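Local coordinates for glucose-inhibited division protein A-related protein, probable oxidoreductase (Thermus thermophilus, PDB 2CUL) that binds flavin-adenine dinucleotide in a Rossmann-type fold and is probably an oxidoreductase related to the glucose-inhibited division protein A family, at residues E190-V204 and S217-H229. Residues are numbered along the deposited sequence; the frame is centred on the assembly and turned at random.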
# COMPACT_ATOMS: atom_id res chain seq x y z
N GLU A 190 12.67 10.51 -2.62
CA GLU A 190 12.79 9.83 -1.33
C GLU A 190 12.47 10.65 -0.08
O GLU A 190 11.84 10.15 0.85
CB GLU A 190 14.20 9.24 -1.20
CG GLU A 190 14.37 8.30 -0.02
CD GLU A 190 15.78 7.74 0.08
OE1 GLU A 190 16.27 7.17 -0.92
OE2 GLU A 190 16.40 7.88 1.15
N LYS A 191 12.90 11.91 -0.06
CA LYS A 191 12.66 12.76 1.10
C LYS A 191 11.21 13.15 1.34
O LYS A 191 10.79 13.34 2.48
CB LYS A 191 13.50 14.04 0.99
CG LYS A 191 15.00 13.82 0.90
CD LYS A 191 15.73 15.14 0.71
CE LYS A 191 15.30 15.85 -0.57
NZ LYS A 191 15.97 17.17 -0.74
N THR A 192 10.44 13.26 0.25
CA THR A 192 9.04 13.68 0.33
C THR A 192 8.03 12.61 -0.07
O THR A 192 6.83 12.80 0.10
CB THR A 192 8.80 14.89 -0.57
OG1 THR A 192 9.07 14.53 -1.93
CG2 THR A 192 9.70 16.04 -0.17
N PHE A 193 8.52 11.52 -0.64
CA PHE A 193 7.66 10.42 -1.11
C PHE A 193 6.88 10.81 -2.35
O PHE A 193 6.02 10.07 -2.81
CB PHE A 193 6.69 10.00 -0.01
CG PHE A 193 7.35 9.35 1.17
CD1 PHE A 193 7.56 7.98 1.20
CD2 PHE A 193 7.77 10.12 2.25
CE1 PHE A 193 8.20 7.37 2.28
CE2 PHE A 193 8.40 9.52 3.34
CZ PHE A 193 8.61 8.15 3.36
N ARG A 194 7.20 11.97 -2.92
CA ARG A 194 6.50 12.46 -4.09
C ARG A 194 6.83 11.73 -5.40
O ARG A 194 7.99 11.40 -5.66
CB ARG A 194 6.78 13.95 -4.30
CG ARG A 194 6.11 14.87 -3.29
CD ARG A 194 4.73 15.28 -3.76
NE ARG A 194 4.79 16.15 -4.94
CZ ARG A 194 4.39 15.81 -6.16
NH1 ARG A 194 4.50 16.68 -7.16
NH2 ARG A 194 3.86 14.61 -6.38
N LEU A 195 5.79 11.47 -6.19
CA LEU A 195 5.96 10.91 -7.52
C LEU A 195 5.82 12.21 -8.30
O LEU A 195 4.72 12.62 -8.69
CB LEU A 195 4.83 9.92 -7.85
CG LEU A 195 4.97 8.53 -7.21
CD1 LEU A 195 3.78 7.67 -7.62
CD2 LEU A 195 6.27 7.87 -7.65
N LYS A 196 6.96 12.87 -8.48
CA LYS A 196 7.05 14.18 -9.13
C LYS A 196 6.46 14.39 -10.51
O LYS A 196 6.30 15.54 -10.94
CB LYS A 196 8.51 14.63 -9.15
CG LYS A 196 9.43 13.74 -9.97
CD LYS A 196 10.83 14.31 -10.03
CE LYS A 196 11.77 13.38 -10.78
NZ LYS A 196 11.31 13.11 -12.17
N ARG A 197 6.15 13.31 -11.22
CA ARG A 197 5.58 13.43 -12.56
C ARG A 197 4.27 14.22 -12.53
O ARG A 197 3.96 14.95 -13.48
CB ARG A 197 5.35 12.04 -13.15
CG ARG A 197 4.86 12.05 -14.60
CD ARG A 197 4.83 10.64 -15.18
NE ARG A 197 6.17 10.07 -15.30
CZ ARG A 197 6.96 10.22 -16.36
NH1 ARG A 197 6.55 10.92 -17.41
NH2 ARG A 197 8.17 9.66 -16.38
N LEU A 198 3.51 14.09 -11.45
CA LEU A 198 2.25 14.80 -11.30
C LEU A 198 2.22 15.47 -9.93
O LEU A 198 3.11 15.26 -9.11
CB LEU A 198 1.08 13.83 -11.44
CG LEU A 198 0.97 13.12 -12.79
CD1 LEU A 198 -0.06 12.01 -12.73
CD2 LEU A 198 0.61 14.13 -13.86
N GLU A 199 1.20 16.28 -9.68
CA GLU A 199 1.07 16.98 -8.40
C GLU A 199 0.15 16.23 -7.44
O GLU A 199 -0.75 15.51 -7.86
CB GLU A 199 0.52 18.39 -8.62
CG GLU A 199 1.43 19.29 -9.44
CD GLU A 199 2.76 19.55 -8.76
OE1 GLU A 199 2.75 20.00 -7.59
OE2 GLU A 199 3.81 19.31 -9.39
N GLY A 200 0.40 16.41 -6.14
CA GLY A 200 -0.39 15.78 -5.10
C GLY A 200 -0.32 14.27 -4.99
O GLY A 200 -1.13 13.66 -4.30
N LEU A 201 0.68 13.68 -5.64
CA LEU A 201 0.85 12.23 -5.66
C LEU A 201 2.06 11.74 -4.88
O LEU A 201 3.16 12.26 -5.05
CB LEU A 201 0.96 11.76 -7.11
CG LEU A 201 0.99 10.25 -7.37
CD1 LEU A 201 -0.34 9.63 -6.95
CD2 LEU A 201 1.23 9.99 -8.85
N TYR A 202 1.85 10.72 -4.05
CA TYR A 202 2.91 10.14 -3.23
C TYR A 202 2.91 8.62 -3.40
O TYR A 202 1.93 8.04 -3.86
CB TYR A 202 2.66 10.46 -1.75
CG TYR A 202 2.65 11.93 -1.45
CD1 TYR A 202 3.80 12.57 -0.98
CD2 TYR A 202 1.51 12.70 -1.66
CE1 TYR A 202 3.80 13.94 -0.72
CE2 TYR A 202 1.50 14.07 -1.41
CZ TYR A 202 2.66 14.68 -0.95
OH TYR A 202 2.66 16.03 -0.70
N ALA A 203 4.02 7.99 -3.05
CA ALA A 203 4.13 6.53 -3.13
C ALA A 203 5.00 6.06 -1.98
O ALA A 203 5.93 6.75 -1.56
CB ALA A 203 4.72 6.12 -4.46
N VAL A 204 4.70 4.87 -1.46
CA VAL A 204 5.46 4.33 -0.33
C VAL A 204 5.45 2.81 -0.35
O VAL A 204 4.56 2.19 -0.94
CB VAL A 204 4.86 4.83 1.01
CG1 VAL A 204 3.46 4.26 1.21
CG2 VAL A 204 5.75 4.47 2.17
N SER A 217 7.07 -0.69 7.34
CA SER A 217 6.49 0.02 8.46
C SER A 217 7.22 1.34 8.72
O SER A 217 6.58 2.38 8.92
CB SER A 217 6.54 -0.86 9.72
OG SER A 217 6.09 -0.15 10.86
N GLU A 218 8.55 1.30 8.74
CA GLU A 218 9.33 2.51 8.97
C GLU A 218 9.06 3.54 7.87
O GLU A 218 8.95 4.74 8.14
CB GLU A 218 10.83 2.18 9.01
CG GLU A 218 11.17 1.19 10.10
CD GLU A 218 12.60 0.68 10.00
OE1 GLU A 218 13.13 0.60 8.88
OE2 GLU A 218 13.18 0.36 11.06
N GLU A 219 8.92 3.06 6.64
CA GLU A 219 8.65 3.97 5.53
C GLU A 219 7.27 4.60 5.65
O GLU A 219 7.10 5.79 5.37
CB GLU A 219 8.80 3.24 4.20
CG GLU A 219 10.25 3.05 3.81
CD GLU A 219 10.93 4.37 3.52
OE1 GLU A 219 10.76 4.90 2.40
OE2 GLU A 219 11.63 4.91 4.41
N GLY A 220 6.28 3.82 6.08
CA GLY A 220 4.94 4.34 6.25
C GLY A 220 4.90 5.41 7.32
O GLY A 220 4.22 6.43 7.17
N LYS A 221 5.63 5.18 8.41
CA LYS A 221 5.68 6.15 9.50
C LYS A 221 6.40 7.42 9.04
O LYS A 221 5.99 8.53 9.37
CB LYS A 221 6.40 5.56 10.71
CG LYS A 221 6.47 6.52 11.90
CD LYS A 221 7.03 5.84 13.13
CE LYS A 221 6.96 6.77 14.33
NZ LYS A 221 7.53 6.14 15.56
N ARG A 222 7.47 7.24 8.26
CA ARG A 222 8.24 8.38 7.76
C ARG A 222 7.37 9.24 6.85
O ARG A 222 7.45 10.47 6.87
CB ARG A 222 9.47 7.88 6.99
CG ARG A 222 10.47 8.98 6.61
CD ARG A 222 11.79 8.39 6.14
NE ARG A 222 11.73 7.77 4.81
CZ ARG A 222 11.74 8.45 3.67
NH1 ARG A 222 11.82 9.77 3.67
NH2 ARG A 222 11.70 7.79 2.51
N LEU A 223 6.54 8.59 6.04
CA LEU A 223 5.65 9.32 5.15
C LEU A 223 4.62 10.07 5.99
O LEU A 223 4.33 11.23 5.72
CB LEU A 223 4.93 8.36 4.19
CG LEU A 223 3.72 8.94 3.44
CD1 LEU A 223 4.14 10.16 2.62
CD2 LEU A 223 3.11 7.87 2.55
N ALA A 224 4.08 9.40 7.00
CA ALA A 224 3.09 10.03 7.86
C ALA A 224 3.67 11.28 8.51
O ALA A 224 3.02 12.33 8.56
CB ALA A 224 2.62 9.05 8.94
N GLU A 225 4.90 11.18 9.00
CA GLU A 225 5.55 12.32 9.63
C GLU A 225 5.76 13.45 8.64
O GLU A 225 5.63 14.62 9.00
CB GLU A 225 6.89 11.89 10.24
CG GLU A 225 6.75 10.82 11.31
CD GLU A 225 8.08 10.37 11.88
OE1 GLU A 225 9.01 10.11 11.09
OE2 GLU A 225 8.19 10.27 13.12
N HIS A 226 6.09 13.12 7.40
CA HIS A 226 6.29 14.15 6.38
C HIS A 226 4.97 14.86 6.07
O HIS A 226 4.92 16.09 6.02
CB HIS A 226 6.85 13.54 5.09
CG HIS A 226 6.84 14.50 3.94
ND1 HIS A 226 7.64 15.62 3.90
CD2 HIS A 226 6.10 14.53 2.81
CE1 HIS A 226 7.39 16.30 2.80
NE2 HIS A 226 6.46 15.66 2.12
N LEU A 227 3.91 14.08 5.86
CA LEU A 227 2.61 14.65 5.54
C LEU A 227 2.07 15.51 6.68
O LEU A 227 1.40 16.52 6.44
CB LEU A 227 1.61 13.53 5.22
CG LEU A 227 1.91 12.74 3.94
CD1 LEU A 227 0.93 11.59 3.78
CD2 LEU A 227 1.83 13.68 2.74
N LEU A 228 2.34 15.10 7.91
CA LEU A 228 1.88 15.87 9.07
C LEU A 228 2.54 17.24 9.07
O LEU A 228 1.95 18.23 9.48
CB LEU A 228 2.21 15.12 10.36
CG LEU A 228 1.32 13.91 10.64
CD1 LEU A 228 1.86 13.11 11.82
CD2 LEU A 228 -0.10 14.39 10.92
N HIS A 229 3.78 17.28 8.59
CA HIS A 229 4.54 18.52 8.51
C HIS A 229 3.96 19.39 7.40
O HIS A 229 3.81 20.60 7.56
CB HIS A 229 6.01 18.21 8.24
CG HIS A 229 6.87 19.43 8.11
ND1 HIS A 229 6.71 20.34 7.09
CD2 HIS A 229 7.90 19.89 8.86
CE1 HIS A 229 7.60 21.31 7.21
NE2 HIS A 229 8.34 21.05 8.28
O HOH W 1 11.42 12.00 5.34
O HOH W 2 5.19 16.93 -0.14
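In this Rossmann-type FAD-binding fold, loop residues 190-193 and the edge strand 201-203 with V204 just after it pack on helix 213-230, the short strand and helix axes running nearly antiparallel at 154°. L223 CB sits 3.6 Å from the centroid of the F193 ring and almost on its normal, a CH-pi contact, while L223 CD1 reaches F193 CG and L223 CD2 turns to V204 CB at 3.8 Å; the V204 side chain lies about 7 Å from the bound FAD. R222, with CG anti to the backbone N (chi1 -171°) and the chain bent at chi3, passes beside the CZ end of the same ring, R222 CB lying 3.7 Å from F193 CZ. End-on, R222 NH1 and NH2 both donate to E190 O, at 2.8 and 2.9 Å, from one side of the carbonyl plane. Side-on, R222 NE meets E219 OE2 in a nearly straight bond (172°) and NH2 meets E219 OE1, a salt bridge that fixes the group's rotation; R209 forms salt bridges with the carboxylates of E190 and E219. With an alanine at R222, E190 O would probably lose both these donors and E219 its salt-bridge mate in this helix. Farther along, T192 CA lies over the H226 ring, 3.9 Å from its centroid, and one water links H226 NE2 to Y202 OH, whose ring takes L227 CD2 over one face. Strand 116-119 pairs with strand 201-203 and touches V204, L223 and L227, whereas helix 13-24 meets the helix through L223, A224 and L228.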